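PDB 6A3F: putative dehydrogenase from Pseudarthrobacter phenanthrenivorans, which catalyses the NAD(+)-dependent oxidation of levoglucosan to 3-dehydrolevoglucosan, with high specificity for this anhydrosugar. Local coordinates for residues 27-32 against 87-92; 58-63 against 80-85. All coordinates share one frame; numbering follows the deposited sequence.

Interaction 1: 27-32 against 87-92; sequences GLIGGG and SIIDDP
Apolar packing between I29 of a parallel strand and I88 and I89 of a short helix makes this a buried helix-on-sheet contact in the NAD-binding Rossmann domain. It is small, about 149 Å² over both sides, and no hydrogen bond crosses it. I88 does most of the work by reaching over the strand with both of its branches. Its CD1 lies 4.1 Å from CG1 of I29, the two side chains passing each other in opposite directions. The other branch turns to G27, two residues before I29: with CG1 of I88 beside the backbone N (chi1 -66°), CG2 stands anti to it and settles 4.2 Å from CA of G27. Having no side chain, G27 presents its CA directly to this methyl. I89 adds a looser touch, its CD1 standing 4.4 Å from CD1 of I29 at the far end of that side chain. The helix then stops: D90 is the first residue to leave helical geometry, and D91 N still donates to I88 O at 3.2 Å. Beyond I29 the strand runs into G30 and G32, which fit the glycine-rich turn of Rossmann dinucleotide-binding folds. I29 also touches T101, an NADH-binding residue, which places the contact close to the cofactor site. On the strand's flanks, backbone bonds join L28 to strand 55-62 and I29 to strand 96-100; I88 spreads onto V60 and A62 of the former, while I89 packs against V97 of the latter and against A112 and A113 of helix 106-115.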
# COMPACT_ATOMS: atom_id res chain seq x y z
N GLY B 27 -22.41 -17.91 31.53
CA GLY B 27 -22.24 -19.26 31.05
C GLY B 27 -21.89 -19.29 29.57
O GLY B 27 -22.68 -18.84 28.76
N LEU B 28 -20.70 -19.77 29.24
CA LEU B 28 -20.25 -19.96 27.85
C LEU B 28 -20.53 -21.40 27.43
O LEU B 28 -20.11 -22.33 28.09
CB LEU B 28 -18.76 -19.64 27.81
CG LEU B 28 -18.01 -19.90 26.50
CD1 LEU B 28 -18.59 -19.05 25.39
CD2 LEU B 28 -16.53 -19.62 26.64
N ILE B 29 -21.23 -21.57 26.33
CA ILE B 29 -21.52 -22.90 25.79
C ILE B 29 -20.71 -23.06 24.51
O ILE B 29 -20.97 -22.33 23.53
CB ILE B 29 -23.04 -23.05 25.54
CG1 ILE B 29 -23.82 -22.80 26.83
CG2 ILE B 29 -23.36 -24.40 24.91
CD1 ILE B 29 -25.32 -22.70 26.64
N GLY B 30 -19.72 -23.96 24.55
CA GLY B 30 -18.92 -24.35 23.39
C GLY B 30 -17.86 -23.30 23.06
O GLY B 30 -17.22 -22.79 23.94
N GLY B 31 -17.67 -22.98 21.79
CA GLY B 31 -16.72 -21.95 21.42
C GLY B 31 -15.50 -22.48 20.70
O GLY B 31 -14.82 -21.70 20.06
N GLY B 32 -15.23 -23.78 20.77
CA GLY B 32 -14.02 -24.36 20.10
C GLY B 32 -12.71 -23.75 20.61
O GLY B 32 -12.58 -23.39 21.81
N SER B 87 -28.23 -27.36 32.21
CA SER B 87 -27.97 -27.07 33.63
C SER B 87 -27.60 -25.60 33.84
O SER B 87 -27.81 -25.01 34.93
CB SER B 87 -26.89 -27.96 34.19
OG SER B 87 -25.62 -27.62 33.64
N ILE B 88 -27.02 -25.02 32.79
CA ILE B 88 -26.69 -23.61 32.80
C ILE B 88 -27.99 -22.81 32.66
O ILE B 88 -28.21 -21.88 33.44
CB ILE B 88 -25.68 -23.24 31.68
CG1 ILE B 88 -24.32 -23.89 31.92
CG2 ILE B 88 -25.57 -21.74 31.59
CD1 ILE B 88 -23.33 -23.76 30.76
N ILE B 89 -28.80 -23.15 31.66
CA ILE B 89 -30.09 -22.49 31.39
C ILE B 89 -30.95 -22.56 32.68
O ILE B 89 -31.63 -21.60 33.01
CB ILE B 89 -30.82 -23.15 30.18
CG1 ILE B 89 -30.12 -22.98 28.82
CG2 ILE B 89 -32.28 -22.72 30.10
CD1 ILE B 89 -29.06 -21.90 28.73
N ASP B 90 -30.94 -23.67 33.42
CA ASP B 90 -31.83 -23.82 34.64
C ASP B 90 -31.23 -23.29 35.97
O ASP B 90 -31.83 -23.43 37.04
CB ASP B 90 -32.27 -25.27 34.84
CG ASP B 90 -33.05 -25.80 33.65
OD1 ASP B 90 -33.71 -25.00 32.99
OD2 ASP B 90 -32.98 -26.99 33.34
N ASP B 91 -30.06 -22.66 35.90
CA ASP B 91 -29.38 -22.24 37.11
C ASP B 91 -29.83 -20.83 37.28
O ASP B 91 -29.50 -19.99 36.46
CB ASP B 91 -27.87 -22.35 36.95
CG ASP B 91 -27.07 -21.90 38.15
OD1 ASP B 91 -27.60 -21.17 39.02
OD2 ASP B 91 -25.86 -22.27 38.19
N PRO B 92 -30.58 -20.56 38.37
CA PRO B 92 -31.11 -19.23 38.45
C PRO B 92 -30.01 -18.18 38.68
O PRO B 92 -30.29 -17.01 38.53
CB PRO B 92 -32.09 -19.28 39.63
CG PRO B 92 -31.45 -20.26 40.55
CD PRO B 92 -30.87 -21.30 39.62

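Interaction 2: 58-63 against 80-85; sequences RKVIAE and NSTSDW
V60 has CG1 between its backbone N and carbonyl carbon (chi1 66°), which leaves CG2 anti to the N and lays this methyl 3.9 Å from CB of N80, while T82 turns CG2 between its own backbone N and carbonyl carbon and brings it 3.9 Å from CB of A62. These side chains share one face of two neighbouring parallel strands, 55-62 and 80-82, the beta strands of a right-handed beta-alpha-beta crossover through helix 66-76 in the Rossmann domain. Strand 80-82 is the outermost on this side of the parallel sheet within the chain. The short segments run 21° apart, and V60, I61 and A62 pair with N80, S81 and T82. Four backbone hydrogen bonds zip them together: N80 N to K59 O, I61 N to N80 O, T82 N to I61 O, and E63 N to T82 O. The last of these approaches its acceptor nearly end-on. CA-H...O contacts accompany the ladder, as from V60 CA to N80 O at 3.2 Å. I88 of the following helix covers V60, A62 and T82; on the opposite face I61 packs on A72, A73 and F76 of helix 66-76. At the N-terminal end of the pairing the aliphatic chain of K59 runs alongside N80, and its ammonium group forms a salt bridge with E79. E63, an NADH-binding residue, follows directly after strand 55-62 and is still held through its N to T82 O. Past strand 80-82 the chain turns into helix 85-89, with D84 at the N-cap, and T82 stabilises this bend as an ST turn: its OG1 accepts from D84 N at 3.0 Å, with an N-H...O angle of 162°.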
# COMPACT_ATOMS: atom_id res chain seq x y z
N ARG B 58 -16.76 -15.26 34.80
CA ARG B 58 -16.68 -16.44 34.00
C ARG B 58 -17.14 -17.60 34.89
O ARG B 58 -16.32 -18.25 35.50
CB ARG B 58 -15.26 -16.66 33.47
CG ARG B 58 -14.77 -15.55 32.54
CD ARG B 58 -13.28 -15.57 32.23
NE ARG B 58 -12.53 -14.86 33.26
CZ ARG B 58 -11.26 -15.04 33.56
NH1 ARG B 58 -10.52 -15.95 32.96
NH2 ARG B 58 -10.74 -14.33 34.55
N LYS B 59 -18.45 -17.80 34.97
CA LYS B 59 -19.02 -18.62 36.03
C LYS B 59 -18.95 -20.10 35.64
O LYS B 59 -18.46 -20.94 36.42
CB LYS B 59 -20.45 -18.19 36.35
CG LYS B 59 -21.04 -18.86 37.59
CD LYS B 59 -20.21 -18.64 38.85
CE LYS B 59 -21.01 -18.90 40.10
NZ LYS B 59 -20.36 -18.33 41.30
N VAL B 60 -19.44 -20.41 34.45
CA VAL B 60 -19.54 -21.81 34.02
C VAL B 60 -19.33 -21.91 32.51
O VAL B 60 -19.78 -21.06 31.78
CB VAL B 60 -20.90 -22.39 34.43
CG1 VAL B 60 -22.06 -21.75 33.70
CG2 VAL B 60 -20.93 -23.89 34.25
N ILE B 61 -18.67 -22.98 32.07
CA ILE B 61 -18.48 -23.31 30.66
C ILE B 61 -19.00 -24.74 30.41
O ILE B 61 -18.78 -25.63 31.21
CB ILE B 61 -17.00 -23.15 30.25
CG1 ILE B 61 -16.77 -23.30 28.75
CG2 ILE B 61 -16.08 -24.06 31.05
CD1 ILE B 61 -15.42 -22.82 28.31
N ALA B 62 -19.72 -24.89 29.30
CA ALA B 62 -20.21 -26.20 28.84
C ALA B 62 -19.41 -26.65 27.63
O ALA B 62 -19.23 -25.86 26.69
CB ALA B 62 -21.66 -26.08 28.47
N GLU B 63 -18.95 -27.90 27.63
CA GLU B 63 -18.42 -28.54 26.45
C GLU B 63 -19.08 -29.93 26.31
O GLU B 63 -19.93 -30.31 27.11
CB GLU B 63 -16.90 -28.67 26.50
CG GLU B 63 -16.17 -27.37 26.73
CD GLU B 63 -16.19 -26.37 25.59
OE1 GLU B 63 -16.50 -26.76 24.46
OE2 GLU B 63 -15.92 -25.17 25.86
N ASN B 80 -16.65 -23.10 37.11
CA ASN B 80 -17.37 -24.37 37.05
C ASN B 80 -17.42 -24.85 35.61
O ASN B 80 -17.28 -24.02 34.71
CB ASN B 80 -18.80 -24.23 37.55
CG ASN B 80 -18.84 -23.65 38.95
OD1 ASN B 80 -19.25 -22.50 39.17
ND2 ASN B 80 -18.26 -24.38 39.86
N SER B 81 -17.69 -26.15 35.43
CA SER B 81 -17.82 -26.79 34.12
C SER B 81 -18.95 -27.83 34.12
O SER B 81 -19.32 -28.33 35.16
CB SER B 81 -16.55 -27.45 33.73
OG SER B 81 -16.25 -28.53 34.59
N THR B 82 -19.48 -28.11 32.95
CA THR B 82 -20.59 -29.03 32.79
C THR B 82 -20.54 -29.59 31.37
O THR B 82 -19.99 -28.94 30.50
CB THR B 82 -21.94 -28.36 33.08
OG1 THR B 82 -22.96 -29.37 33.05
CG2 THR B 82 -22.31 -27.26 32.10
N SER B 83 -21.09 -30.79 31.15
CA SER B 83 -21.36 -31.31 29.79
C SER B 83 -22.85 -31.15 29.44
O SER B 83 -23.29 -31.62 28.39
CB SER B 83 -20.96 -32.74 29.68
OG SER B 83 -21.45 -33.45 30.81
N ASP B 84 -23.62 -30.52 30.31
CA ASP B 84 -25.04 -30.37 30.10
C ASP B 84 -25.40 -28.90 30.07
O ASP B 84 -25.50 -28.25 31.10
CB ASP B 84 -25.80 -31.07 31.22
CG ASP B 84 -27.30 -30.94 31.07
OD1 ASP B 84 -27.79 -30.74 29.93
OD2 ASP B 84 -27.97 -31.05 32.12
N TRP B 85 -25.62 -28.40 28.88
CA TRP B 85 -25.91 -26.98 28.72
C TRP B 85 -27.24 -26.62 29.38
O TRP B 85 -27.39 -25.50 29.90
CB TRP B 85 -25.86 -26.59 27.23
CG TRP B 85 -26.89 -27.19 26.31
CD1 TRP B 85 -26.65 -28.15 25.38
CD2 TRP B 85 -28.28 -26.82 26.15
NE1 TRP B 85 -27.78 -28.42 24.67
CE2 TRP B 85 -28.81 -27.64 25.13
CE3 TRP B 85 -29.14 -25.89 26.76
CZ2 TRP B 85 -30.14 -27.57 24.72
CZ3 TRP B 85 -30.46 -25.81 26.35
CH2 TRP B 85 -30.95 -26.66 25.35

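How the interactions relate
Both contacts belong to one half of the Rossmann sheet and meet at strand 55-62, which is hydrogen-bonded to 23-30 on one side and to 80-82 on the other. Interaction 1 is wholly buried and apolar, a helix laid on the sheet; interaction 2 lies nearer the sheet's outer edge, is partly buried, and depends on backbone hydrogen bonds between strands. Strand 80-82 leads through S83 and D84 into helix 85-89, so the second segments of the two contacts follow one another in the chain. The two also touch: L28 O lies 2.9 Å from A62 N, a probable hydrogen bond, and their strands carry G30 and E63 to the same cofactor end.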